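Local coordinates for uncharacterized protein (Acinetobacter baumannii, PDB 5D66) that is of unknown function but folds as an ankyrin repeat domain, a scaffold that in many relatives binds other proteins, at residues T117-I122 against V156-K161; D3-H8 against R32-S37; A76-Y81 against A110-V115. One frame throughout, in Å; residues are numbered along the deposited sequence. Where two conformers were deposited one is given.

Contact 1: residues T117-I122 against V156-K161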
ATOM      1  N   THR A 117       9.003   1.145   0.250  1.00  5.40           N
ATOM      2  CA  THR A 117       7.701   0.477   0.400  1.00  5.36           C
ATOM      3  C   THR A 117       7.507  -0.566  -0.728  1.00  5.52           C
ATOM      4  O   THR A 117       7.098  -1.695  -0.473  1.00  5.11           O
ATOM      5  CB  THR A 117       6.589   1.473   0.399  1.00  5.91           C
ATOM      6  OG1 THR A 117       6.739   2.380   1.499  1.00  7.34           O
ATOM      7  CG2 THR A 117       5.242   0.823   0.524  1.00  5.68           C
ATOM      8  N   VAL A 118       7.857  -0.206  -1.963  1.00  4.81           N
ATOM      9  CA  VAL A 118       7.854  -1.143  -3.060  1.00  5.14           C
ATOM     10  C   VAL A 118       8.756  -2.362  -2.760  1.00  4.90           C
ATOM     11  O   VAL A 118       8.338  -3.501  -2.912  1.00  5.03           O
ATOM     12  CB  VAL A 118       8.232  -0.448  -4.392  1.00  5.16           C
ATOM     13  CG1 VAL A 118       8.559  -1.494  -5.483  1.00  5.68           C
ATOM     14  CG2 VAL A 118       7.145   0.493  -4.815  1.00  5.06           C
ATOM     15  N   ARG A 119       9.971  -2.070  -2.326  0.80  4.96           N
ATOM     16  CA  ARG A 119      10.913  -3.149  -2.004  0.80  5.36           C
ATOM     17  C   ARG A 119      10.286  -4.113  -0.968  0.80  4.99           C
ATOM     18  O   ARG A 119      10.356  -5.328  -1.113  0.80  5.61           O
ATOM     19  CB  ARG A 119      12.247  -2.558  -1.517  0.80  5.79           C
ATOM     20  CG  ARG A 119      13.354  -3.552  -1.452  0.80  7.19           C
ATOM     21  CD  ARG A 119      14.627  -2.995  -0.743  0.80  8.19           C
ATOM     22  NE  ARG A 119      15.032  -1.601  -1.045  0.80  9.68           N
ATOM     23  CZ  ARG A 119      15.608  -1.196  -2.187  0.80 11.04           C
ATOM     24  NH1 ARG A 119      15.977  -2.056  -3.112  0.80 11.07           N
ATOM     25  NH2 ARG A 119      15.866   0.090  -2.361  0.80 12.21           N
ATOM     26  N   THR A 120       9.738  -3.549   0.069  1.00  4.98           N
ATOM     27  CA  THR A 120       9.136  -4.279   1.171  1.00  5.43           C
ATOM     28  C   THR A 120       7.981  -5.138   0.711  1.00  4.83           C
ATOM     29  O   THR A 120       7.858  -6.312   1.125  1.00  5.96           O
ATOM     30  CB  THR A 120       8.725  -3.301   2.261  1.00  6.46           C
ATOM     31  OG1 THR A 120       9.910  -2.645   2.810  1.00  7.91           O
ATOM     32  CG2 THR A 120       7.983  -3.960   3.423  1.00  7.82           C
ATOM     33  N   LEU A 121       7.091  -4.578  -0.083  1.00  4.58           N
ATOM     34  CA  LEU A 121       5.936  -5.301  -0.582  1.00  4.77           C
ATOM     35  C   LEU A 121       6.289  -6.404  -1.552  1.00  4.37           C
ATOM     36  O   LEU A 121       5.678  -7.456  -1.536  1.00  5.30           O
ATOM     37  CB  LEU A 121       4.906  -4.326  -1.133  1.00  4.76           C
ATOM     38  CG  LEU A 121       4.232  -3.432  -0.059  1.00  5.31           C
ATOM     39  CD1 LEU A 121       3.444  -2.335  -0.778  1.00  5.98           C
ATOM     40  CD2 LEU A 121       3.321  -4.169   0.830  1.00  6.15           C
ATOM     41  N   ILE A 122       7.276  -6.149  -2.437  1.00  4.67           N
ATOM     42  CA  ILE A 122       7.786  -7.203  -3.284  1.00  5.30           C
ATOM     43  C   ILE A 122       8.297  -8.374  -2.435  1.00  5.30           C
ATOM     44  O   ILE A 122       7.968  -9.538  -2.692  1.00  5.61           O
ATOM     45  CB  ILE A 122       8.880  -6.688  -4.230  1.00  5.96           C
ATOM     46  CG1 ILE A 122       8.272  -5.785  -5.317  1.00  6.22           C
ATOM     47  CG2 ILE A 122       9.622  -7.840  -4.856  1.00  7.05           C
ATOM     48  CD1 ILE A 122       9.336  -5.033  -6.106  1.00  6.75           C
ATOM     49  N   VAL A 156      10.909   0.595 -11.261  1.00  4.93           N
ATOM     50  CA  VAL A 156      10.891  -0.264 -12.458  1.00  4.96           C
ATOM     51  C   VAL A 156      11.889  -1.416 -12.334  1.00  4.58           C
ATOM     52  O   VAL A 156      11.578  -2.579 -12.614  1.00  5.28           O
ATOM     53  CB  VAL A 156      11.040   0.551 -13.718  1.00  5.47           C
ATOM     54  CG1 VAL A 156      11.297  -0.336 -14.941  1.00  5.84           C
ATOM     55  CG2 VAL A 156       9.817   1.439 -13.947  1.00  5.73           C
ATOM     56  N   ALA A 157      13.138  -1.063 -11.977  1.00  4.66           N
ATOM     57  CA  ALA A 157      14.153  -2.082 -11.858  1.00  5.05           C
ATOM     58  C   ALA A 157      13.781  -3.153 -10.846  1.00  4.87           C
ATOM     59  O   ALA A 157      14.010  -4.338 -11.065  1.00  5.91           O
ATOM     60  CB  ALA A 157      15.491  -1.472 -11.599  1.00  5.96           C
ATOM     61  N   LEU A 158      13.257  -2.723  -9.700  1.00  4.91           N
ATOM     62  CA  LEU A 158      12.848  -3.677  -8.641  1.00  4.92           C
ATOM     63  C   LEU A 158      11.771  -4.594  -9.134  1.00  4.66           C
ATOM     64  O   LEU A 158      11.817  -5.816  -8.927  1.00  5.57           O
ATOM     65  CB  LEU A 158      12.309  -2.945  -7.394  1.00  5.39           C
ATOM     66  CG  LEU A 158      13.336  -2.215  -6.532  1.00  6.27           C
ATOM     67  CD1 LEU A 158      12.600  -1.469  -5.407  1.00  7.41           C
ATOM     68  CD2 LEU A 158      14.321  -3.135  -5.947  1.00 10.35           C
ATOM     69  N   LEU A 159      10.773  -4.045  -9.773  1.00  4.25           N
ATOM     70  CA  LEU A 159       9.615  -4.853 -10.276  1.00  4.69           C
ATOM     71  C   LEU A 159      10.083  -5.887 -11.284  1.00  4.32           C
ATOM     72  O   LEU A 159       9.696  -7.033 -11.269  1.00  5.26           O
ATOM     73  CB  LEU A 159       8.530  -3.978 -10.876  1.00  5.04           C
ATOM     74  CG  LEU A 159       7.772  -3.140  -9.804  1.00  4.92           C
ATOM     75  CD1 LEU A 159       7.003  -2.011 -10.535  1.00  5.02           C
ATOM     76  CD2 LEU A 159       6.778  -3.965  -9.012  1.00  6.42           C
ATOM     77  N   LEU A 160      10.913  -5.426 -12.229  1.00  5.06           N
ATOM     78  CA  LEU A 160      11.385  -6.314 -13.295  1.00  5.03           C
ATOM     79  C   LEU A 160      12.287  -7.408 -12.725  1.00  5.22           C
ATOM     80  O   LEU A 160      12.141  -8.594 -13.072  1.00  6.33           O
ATOM     81  CB  LEU A 160      12.076  -5.536 -14.386  1.00  5.65           C
ATOM     82  CG  LEU A 160      11.173  -4.601 -15.188  1.00  5.56           C
ATOM     83  CD1 LEU A 160      12.061  -3.749 -16.118  1.00  6.65           C
ATOM     84  CD2 LEU A 160      10.147  -5.343 -15.965  1.00  5.98           C
ATOM     85  N   LYS A 161      13.200  -7.079 -11.823  1.00  5.34           N
ATOM     86  CA  LYS A 161      14.097  -8.099 -11.278  1.00  6.13           C
ATOM     87  C   LYS A 161      13.289  -9.114 -10.475  1.00  5.87           C
ATOM     88  O   LYS A 161      13.611 -10.328 -10.464  1.00  6.74           O
ATOM     89  CB  LYS A 161      15.158  -7.465 -10.387  1.00  6.51           C
ATOM     90  CG  LYS A 161      16.106  -8.425  -9.672  1.00  8.36           C
ATOM     91  CD  LYS A 161      16.858  -9.311 -10.660  1.00  9.59           C
ATOM     92  CE  LYS A 161      17.945 -10.055 -10.059  1.00 11.39           C
ATOM     93  NZ  LYS A 161      17.433 -11.087  -9.112  1.00 13.98           N
TER

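Contact 2: residues D3-H8 against R32-S37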
ATOM      1  N   ASP A   3     -16.919  10.623  25.824  1.00 40.55           N
ATOM      2  CA  ASP A   3     -17.529  10.849  24.483  1.00 29.48           C
ATOM      3  C   ASP A   3     -18.020   9.524  23.914  1.00 28.41           C
ATOM      4  O   ASP A   3     -18.034   8.488  24.613  1.00 33.42           O
ATOM      5  CB  ASP A   3     -16.548  11.589  23.529  1.00 26.88           C
ATOM      6  CG  ASP A   3     -15.253  10.824  23.300  1.00 29.16           C
ATOM      7  OD1 ASP A   3     -15.156   9.684  23.818  1.00 25.30           O
ATOM      8  OD2 ASP A   3     -14.334  11.364  22.616  1.00 38.80           O
ATOM      9  N   GLU A   4     -18.401   9.544  22.643  1.00 24.56           N
ATOM     10  CA  GLU A   4     -19.078   8.413  22.049  1.00 26.49           C
ATOM     11  C   GLU A   4     -18.117   7.252  21.748  1.00 17.65           C
ATOM     12  O   GLU A   4     -18.439   6.090  22.013  1.00 20.11           O
ATOM     13  CB  GLU A   4     -19.812   8.866  20.777  1.00 37.29           C
ATOM     14  N   TYR A   5     -16.939   7.564  21.233  1.00 13.65           N
ATOM     15  CA  TYR A   5     -15.969   6.542  20.760  1.00  9.88           C
ATOM     16  C   TYR A   5     -14.587   6.916  21.286  1.00  9.18           C
ATOM     17  O   TYR A   5     -13.732   7.429  20.558  1.00  9.65           O
ATOM     18  CB  TYR A   5     -16.061   6.515  19.239  1.00  9.25           C
ATOM     19  CG  TYR A   5     -17.388   5.949  18.763  1.00  8.44           C
ATOM     20  CD1 TYR A   5     -17.744   4.623  18.992  1.00  8.70           C
ATOM     21  CD2 TYR A   5     -18.325   6.762  18.149  1.00  8.60           C
ATOM     22  CE1 TYR A   5     -18.958   4.118  18.575  1.00  8.84           C
ATOM     23  CE2 TYR A   5     -19.570   6.275  17.731  1.00  8.48           C
ATOM     24  CZ  TYR A   5     -19.878   4.953  17.930  1.00  8.85           C
ATOM     25  OH  TYR A   5     -21.057   4.417  17.511  1.00 10.26           O
ATOM     26  N   PRO A   6     -14.345   6.678  22.570  1.00  9.52           N
ATOM     27  CA  PRO A   6     -13.119   7.171  23.182  1.00  9.70           C
ATOM     28  C   PRO A   6     -11.837   6.497  22.683  1.00  7.95           C
ATOM     29  O   PRO A   6     -10.773   7.119  22.714  1.00  8.44           O
ATOM     30  CB  PRO A   6     -13.365   6.964  24.677  1.00 10.89           C
ATOM     31  CG  PRO A   6     -14.330   5.905  24.744  1.00 12.08           C
ATOM     32  CD  PRO A   6     -15.241   6.076  23.560  1.00 11.31           C
ATOM     33  N   LEU A   7     -11.900   5.231  22.277  1.00  7.90           N
ATOM     34  CA  LEU A   7     -10.716   4.567  21.787  1.00  7.64           C
ATOM     35  C   LEU A   7     -10.210   5.226  20.497  1.00  6.74           C
ATOM     36  O   LEU A   7      -9.023   5.407  20.294  1.00  7.62           O
ATOM     37  CB  LEU A   7     -10.958   3.093  21.556  1.00  8.28           C
ATOM     38  CG  LEU A   7      -9.734   2.275  21.155  1.00  8.56           C
ATOM     39  CD1 LEU A   7      -8.658   2.252  22.244  1.00  9.93           C
ATOM     40  CD2 LEU A   7     -10.098   0.868  20.778  1.00  8.92           C
ATOM     41  N   HIS A   8     -11.163   5.639  19.661  1.00  6.83           N
ATOM     42  CA  HIS A   8     -10.856   6.269  18.390  1.00  6.86           C
ATOM     43  C   HIS A   8     -10.163   7.612  18.635  1.00  7.57           C
ATOM     44  O   HIS A   8      -9.192   7.952  17.952  1.00  8.26           O
ATOM     45  CB  HIS A   8     -12.101   6.445  17.574  1.00  6.85           C
ATOM     46  CG  HIS A   8     -12.749   5.141  17.189  1.00  6.28           C
ATOM     47  ND1 HIS A   8     -13.409   4.354  18.110  1.00  6.78           N
ATOM     48  CD2 HIS A   8     -12.848   4.505  15.985  1.00  6.80           C
ATOM     49  CE1 HIS A   8     -13.857   3.290  17.492  1.00  6.69           C
ATOM     50  NE2 HIS A   8     -13.506   3.343  16.216  1.00  6.51           N
ATOM     51  N   ARG A  32     -16.559   0.029  15.669  1.00  4.81           N
ATOM     52  CA  ARG A  32     -16.620   1.089  14.669  1.00  5.32           C
ATOM     53  C   ARG A  32     -17.152   2.371  15.275  1.00  5.02           C
ATOM     54  O   ARG A  32     -18.058   2.344  16.102  1.00  5.68           O
ATOM     55  CB  ARG A  32     -17.458   0.686  13.467  1.00  5.30           C
ATOM     56  CG  ARG A  32     -17.098  -0.659  12.858  1.00  5.57           C
ATOM     57  CD  ARG A  32     -15.612  -0.788  12.527  1.00  5.56           C
ATOM     58  NE  ARG A  32     -15.320  -2.038  11.890  1.00  5.52           N
ATOM     59  CZ  ARG A  32     -15.061  -2.264  10.602  1.00  5.58           C
ATOM     60  NH1 ARG A  32     -14.959  -1.267   9.744  1.00  5.83           N
ATOM     61  NH2 ARG A  32     -14.858  -3.482  10.157  1.00  7.00           N
ATOM     62  N   ASP A  33     -16.602   3.493  14.799  1.00  5.48           N
ATOM     63  CA  ASP A  33     -17.145   4.814  15.203  1.00  5.87           C
ATOM     64  C   ASP A  33     -18.350   5.131  14.327  1.00  5.38           C
ATOM     65  O   ASP A  33     -18.902   4.278  13.591  1.00  5.67           O
ATOM     66  CB  ASP A  33     -16.049   5.862  15.200  1.00  6.51           C
ATOM     67  CG  ASP A  33     -15.466   6.198  13.830  1.00  6.47           C
ATOM     68  OD1 ASP A  33     -16.102   5.802  12.820  1.00  6.97           O
ATOM     69  OD2 ASP A  33     -14.443   6.885  13.793  1.00  9.25           O
ATOM     70  N   GLU A  34     -18.807   6.366  14.365  1.00  6.42           N
ATOM     71  CA  GLU A  34     -20.047   6.765  13.668  1.00  6.97           C
ATOM     72  C   GLU A  34     -19.873   6.699  12.128  1.00  6.57           C
ATOM     73  O   GLU A  34     -20.873   6.701  11.420  1.00  7.72           O
ATOM     74  CB  GLU A  34     -20.519   8.135  14.145  1.00  8.04           C
ATOM     75  CG  GLU A  34     -19.706   9.318  13.656  1.00  8.30           C
ATOM     76  CD  GLU A  34     -18.379   9.550  14.319  1.00 10.22           C
ATOM     77  OE1 GLU A  34     -18.067   8.888  15.322  1.00 10.83           O
ATOM     78  OE2 GLU A  34     -17.665  10.448  13.773  1.00 14.79           O
ATOM     79  N   THR A  35     -18.620   6.714  11.663  1.00  6.83           N
ATOM     80  CA  THR A  35     -18.289   6.642  10.253  1.00  6.48           C
ATOM     81  C   THR A  35     -18.064   5.223   9.781  1.00  6.30           C
ATOM     82  O   THR A  35     -17.884   5.001   8.572  1.00  7.17           O
ATOM     83  CB  THR A  35     -16.978   7.445   9.895  1.00  8.23           C
ATOM     84  OG1 THR A  35     -15.808   6.755  10.374  1.00  8.73           O
ATOM     85  CG2 THR A  35     -17.068   8.858  10.429  1.00 10.44           C
ATOM     86  N   GLY A  36     -17.971   4.261  10.708  1.00  6.15           N
ATOM     87  CA  GLY A  36     -17.651   2.907  10.314  1.00  5.52           C
ATOM     88  C   GLY A  36     -16.173   2.573  10.438  1.00  5.40           C
ATOM     89  O   GLY A  36     -15.741   1.530   9.965  1.00  7.64           O
ATOM     90  N   SER A  37     -15.364   3.422  11.047  1.00  5.22           N
ATOM     91  CA  SER A  37     -13.911   3.248  11.108  1.00  5.49           C
ATOM     92  C   SER A  37     -13.475   2.555  12.389  1.00  5.26           C
ATOM     93  O   SER A  37     -14.019   2.829  13.450  1.00  5.39           O
ATOM     94  CB  SER A  37     -13.211   4.611  11.017  1.00  6.76           C
ATOM     95  OG  SER A  37     -13.499   5.297   9.825  1.00  9.00           O
TER

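Contact 3: residues A76-Y81 against A110-V115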
ATOM      1  N   ALA A  76      -1.413   2.100   4.668  1.00  5.01           N
ATOM      2  CA  ALA A  76      -0.007   2.288   5.032  1.00  5.25           C
ATOM      3  C   ALA A  76       0.870   2.052   3.801  1.00  5.40           C
ATOM      4  O   ALA A  76       1.857   2.782   3.585  1.00  5.70           O
ATOM      5  CB  ALA A  76       0.422   1.396   6.176  1.00  5.17           C
ATOM      6  N   GLY A  77       0.557   1.043   3.002  1.00  5.11           N
ATOM      7  CA  GLY A  77       1.334   0.819   1.779  1.00  5.98           C
ATOM      8  C   GLY A  77       1.198   1.977   0.793  1.00  5.92           C
ATOM      9  O   GLY A  77       2.196   2.486   0.251  1.00  6.91           O
ATOM     10  N   ALA A  78      -0.011   2.461   0.551  1.00  6.02           N
ATOM     11  CA  ALA A  78      -0.228   3.545  -0.400  1.00  6.71           C
ATOM     12  C   ALA A  78       0.460   4.830   0.031  1.00  6.97           C
ATOM     13  O   ALA A  78       0.945   5.582  -0.828  1.00  8.84           O
ATOM     14  CB  ALA A  78      -1.709   3.794  -0.604  1.00  7.13           C
ATOM     15  N   GLN A  79       0.539   5.070   1.332  1.00  6.12           N
ATOM     16  CA  GLN A  79       1.099   6.306   1.850  0.50  6.75           C
ATOM     17  C   GLN A  79       2.579   6.226   2.184  1.00  5.94           C
ATOM     18  O   GLN A  79       3.173   7.218   2.566  1.00  7.56           O
ATOM     19  CB  GLN A  79       0.329   6.784   3.081  0.50  7.72           C
ATOM     20  CG  GLN A  79      -1.144   7.020   2.843  0.50  9.54           C
ATOM     21  CD  GLN A  79      -1.457   8.043   1.780  0.50 11.95           C
ATOM     22  OE1 GLN A  79      -2.420   7.877   1.005  0.50 14.51           O
ATOM     23  NE2 GLN A  79      -0.654   9.095   1.709  0.50 13.32           N
ATOM     24  N   GLY A  80       3.180   5.040   2.051  1.00  6.13           N
ATOM     25  CA  GLY A  80       4.583   4.912   2.449  1.00  6.49           C
ATOM     26  C   GLY A  80       4.801   5.019   3.948  1.00  6.00           C
ATOM     27  O   GLY A  80       5.851   5.451   4.398  1.00  7.36           O
ATOM     28  N   TYR A  81       3.794   4.643   4.723  1.00  5.89           N
ATOM     29  CA  TYR A  81       3.917   4.641   6.196  1.00  6.10           C
ATOM     30  C   TYR A  81       4.552   3.278   6.537  1.00  6.00           C
ATOM     31  O   TYR A  81       3.898   2.324   6.927  1.00  6.11           O
ATOM     32  CB  TYR A  81       2.558   4.816   6.842  1.00  6.18           C
ATOM     33  CG  TYR A  81       1.918   6.183   6.668  1.00  6.45           C
ATOM     34  CD1 TYR A  81       2.599   7.289   6.153  1.00  7.39           C
ATOM     35  CD2 TYR A  81       0.596   6.362   7.025  1.00  6.56           C
ATOM     36  CE1 TYR A  81       1.969   8.518   6.004  1.00  7.50           C
ATOM     37  CE2 TYR A  81      -0.022   7.616   6.913  1.00  7.68           C
ATOM     38  CZ  TYR A  81       0.688   8.666   6.397  1.00  8.13           C
ATOM     39  OH  TYR A  81       0.066   9.896   6.281  1.00 10.32           O
ATOM     40  N   ALA A 110       4.069   2.068  -5.859  1.00  5.11           N
ATOM     41  CA  ALA A 110       4.831   2.308  -7.076  1.00  5.42           C
ATOM     42  C   ALA A 110       4.450   3.638  -7.715  1.00  5.80           C
ATOM     43  O   ALA A 110       5.286   4.402  -8.138  1.00  6.68           O
ATOM     44  CB  ALA A 110       4.627   1.119  -8.018  1.00  6.22           C
ATOM     45  N   GLU A 111       3.135   3.891  -7.834  1.00  6.41           N
ATOM     46  CA  GLU A 111       2.611   5.132  -8.351  1.00  6.40           C
ATOM     47  C   GLU A 111       3.256   6.356  -7.720  1.00  6.19           C
ATOM     48  O   GLU A 111       3.610   7.332  -8.387  1.00  6.88           O
ATOM     49  CB  GLU A 111       1.105   5.165  -8.083  1.00  7.10           C
ATOM     50  CG  GLU A 111       0.386   6.409  -8.495  1.00  7.79           C
ATOM     51  CD  GLU A 111      -1.084   6.422  -8.000  1.00  9.00           C
ATOM     52  OE1 GLU A 111      -1.485   5.607  -7.150  1.00 12.52           O
ATOM     53  OE2 GLU A 111      -1.789   7.383  -8.372  1.00 12.09           O
ATOM     54  N   ARG A 112       3.381   6.310  -6.400  1.00  6.23           N
ATOM     55  CA  ARG A 112       3.811   7.445  -5.624  1.00  6.57           C
ATOM     56  C   ARG A 112       5.324   7.517  -5.451  1.00  6.33           C
ATOM     57  O   ARG A 112       5.844   8.443  -4.859  1.00  8.04           O
ATOM     58  CB  ARG A 112       3.080   7.494  -4.306  1.00  8.87           C
ATOM     59  CG  ARG A 112       1.551   7.636  -4.528  1.00 11.25           C
ATOM     60  CD  ARG A 112       0.808   7.555  -3.365  1.00 15.04           C
ATOM     61  NE  ARG A 112      -0.595   7.298  -3.593  1.00 22.99           N
ATOM     62  CZ  ARG A 112      -1.486   7.232  -2.608  1.00 18.88           C
ATOM     63  NH1 ARG A 112      -1.173   7.599  -1.382  1.00 28.04           N
ATOM     64  NH2 ARG A 112      -2.770   7.002  -2.910  1.00 27.10           N
ATOM     65  N   GLY A 113       6.045   6.538  -5.991  1.00  5.75           N
ATOM     66  CA  GLY A 113       7.492   6.593  -5.949  1.00  6.56           C
ATOM     67  C   GLY A 113       8.075   6.224  -4.628  1.00  5.51           C
ATOM     68  O   GLY A 113       9.198   6.627  -4.323  1.00  7.19           O
ATOM     69  N   HIS A 114       7.387   5.404  -3.822  1.00  5.29           N
ATOM     70  CA  HIS A 114       7.843   5.041  -2.482  1.00  5.71           C
ATOM     71  C   HIS A 114       8.746   3.784  -2.599  1.00  5.32           C
ATOM     72  O   HIS A 114       8.263   2.667  -2.514  1.00  5.40           O
ATOM     73  CB  HIS A 114       6.640   4.722  -1.549  1.00  6.36           C
ATOM     74  CG  HIS A 114       5.705   5.845  -1.299  1.00  8.18           C
ATOM     75  ND1 HIS A 114       6.101   7.129  -1.046  1.00 11.45           N
ATOM     76  CD2 HIS A 114       4.343   5.844  -1.236  1.00  9.22           C
ATOM     77  CE1 HIS A 114       5.033   7.876  -0.773  1.00 12.41           C
ATOM     78  NE2 HIS A 114       3.956   7.125  -0.931  1.00 11.08           N
ATOM     79  N   VAL A 115      10.030   4.031  -2.851  1.00  5.55           N
ATOM     80  CA  VAL A 115      10.918   2.947  -3.247  1.00  5.67           C
ATOM     81  C   VAL A 115      11.012   1.839  -2.163  1.00  5.48           C
ATOM     82  O   VAL A 115      10.902   0.656  -2.471  1.00  5.33           O
ATOM     83  CB  VAL A 115      12.350   3.478  -3.590  1.00  6.07           C
ATOM     84  CG1 VAL A 115      13.294   2.341  -3.968  1.00  6.92           C
ATOM     85  CG2 VAL A 115      12.321   4.483  -4.706  1.00  6.66           C
TER
HETATM   86  O   HOH W   1      -4.500   6.053  -0.094  1.00 12.81           O

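Contact 1: residues T117-I122 against V156-K161
In the ankyrin stack, helices 115-124 and 150-162 lie side by side, and here Val118, Arg119 and Ile122 meet Leu158 and Leu159. The local axes run nearly parallel, 11° apart, and come no nearer than 10.1 Å. That spacing is bridged by side chains. Leu158 is the central one. Its CD1 meets Val118 and Arg119, its CD2 meets Arg119, and its CB and carbonyl O face Ile122. Methyl CD1 of Leu158 sits 4.0 Å from CG1 of Val118. The Val118 methyl is placed there by a chi1 of 166°, which sets CG1 opposite the backbone N. The other methyl, CD2 of Leu158, lies 3.5 Å from NH1 of Arg119. CD1 of Leu158 also stands over one face of the Arg119 guanidinium, towards its rim. Leu158 thus meets the arginine with methyls only. Arg119 has a second deposited conformer, so this detail describes one of two positions. The long side chain turns at chi3, and its charge has a partner in Glu116, one turn back on the same helix, which forms a salt bridge with NH2. One turn further on, the CD1 end of Ile122 wedges between two leucines. It is 3.9 Å from CB of Leu158 and 4.0 Å from CD2 of Leu159. The same methyl rests 3.8 Å from the carbonyl O of Leu158. The contact is mainly apolar packing between the two helices, with the arginine at its exposed side. Val118 also touches Leu106, Ala109 and Ala110 of helix 106-111, and Leu159 touches Ala138 of helix 138-144. Thr117 and Leu121 reach back to Leu85 of helix 82-90, the preceding helix of the row.

Contact 2: residues D3-H8 against R32-S37
Tyr5 and His8 press their rings onto Asp33, which starts a type I turn ending at Gly36. The tight part is made by ring faces over CA and CB of Asp33, with one polar bond at a ring edge. CA of Asp33 lies over the middle of the Tyr5 ring, 3.5 Å from its centroid and 4° off the normal, a CH-pi contact. CE1 of Tyr5 comes to 3.2 Å from the backbone O of Arg32. CB of Asp33 stands over one face of the His8 ring, 3.7 Å from that centroid. At the edge of the imidazole, NE2 of His8 donates to the carbonyl O of Ser37. The distance is ordinary, 2.9 Å, but the N-H...O angle of 129° makes the bond weak. His8 and Ser37 are buried.

The outer side is looser. Glu34 OE1 only approaches the Tyr5 ring, 3.5 Å from CD2, and Glu34 is exposed. The Arg32 side chain leads away and binds Gly36 O and Lys65 O through NH1.

Asp33 turns its carboxylate back into its own loop. With chi1 at 66°, CG stands between the backbone N and the carbonyl carbon. OD1 takes Thr35 OG1 on its syn lone pair, while Thr35 N and Ser37 N come from above the carboxylate plane. The Thr35 N bond closes an Asx turn.

Tyr5-Pro6-Leu7-His8 corresponds to the TPLH tetrapeptide of ankyrin repeats, with tyrosine in place of the threonine at the N-cap. The chemistry implies a division of labour: polar bonds within the loop fix its shape, while ring faces and one weak bond join it to the start of helix 6-12.

Contact 3: residues A76-Y81 against A110-V115
Gly80 and His114 bring the two backbones to 5.9 Å between their CA atoms, where each segment leaves a helix; Gly80 and Gly113 are the Schellman residues, and His114 is the next N-cap. The His114 ring lies against the Gly80 turn. CA of Gly80 stands over one face, 4.0 Å from the ring centroid, in a CH-pi contact. The opposite face is backed by CB of Arg112, so the imidazole is held between its own segment and the neighbouring turn. At the ring edge is the carbonyl O of Ala78, 3.4 Å from NE2 of His114. The run Gly113-His114-Val115-Glu116 matches the Gly-His signature between the paired helices of ankyrin repeats. Here it joins helix 106-111 to helix 115-124. Arg112 makes the polar part of the contact. Its chain is extended from CG to NE, and CB of Ala78 lies over one face of the guanidinium, toward its rim. NH1 of Arg112 donates to OE1 of Gln79 at 2.7 Å and 152°. The acceptor lies in the guanidinium plane, but the donor sits above the plane of the Gln79 amide. Gln79 has a second deposited conformer. In the one described, a water 3.0 Å from Gln79 OE1 donates to it and accepts a weak bond from NH2 of Arg112.

The three contacts sample one elongated stack of helices. Contacts 1 and 3 are neighbours, with centres 11 Å apart, and they touch: OG1 of Thr117 lies 3.5 Å from CA of Gly80, and CG2 of Val118 lies 3.6 Å from N of Ala110. Helix 106-111 is followed, after the Arg112-Gly113-His114 turn, by helix 115-124, so contact 3 precedes contact 1 along the chain. Contact 2 lies near the N-terminal end. Its centre is 36 Å from that of contact 1, across the middle of the chain, and 27 Å from that of contact 3. Nearest atoms are about 20 Å and about 14 Å away, respectively. With the function unknown, none of the contacts can be tied to an active site.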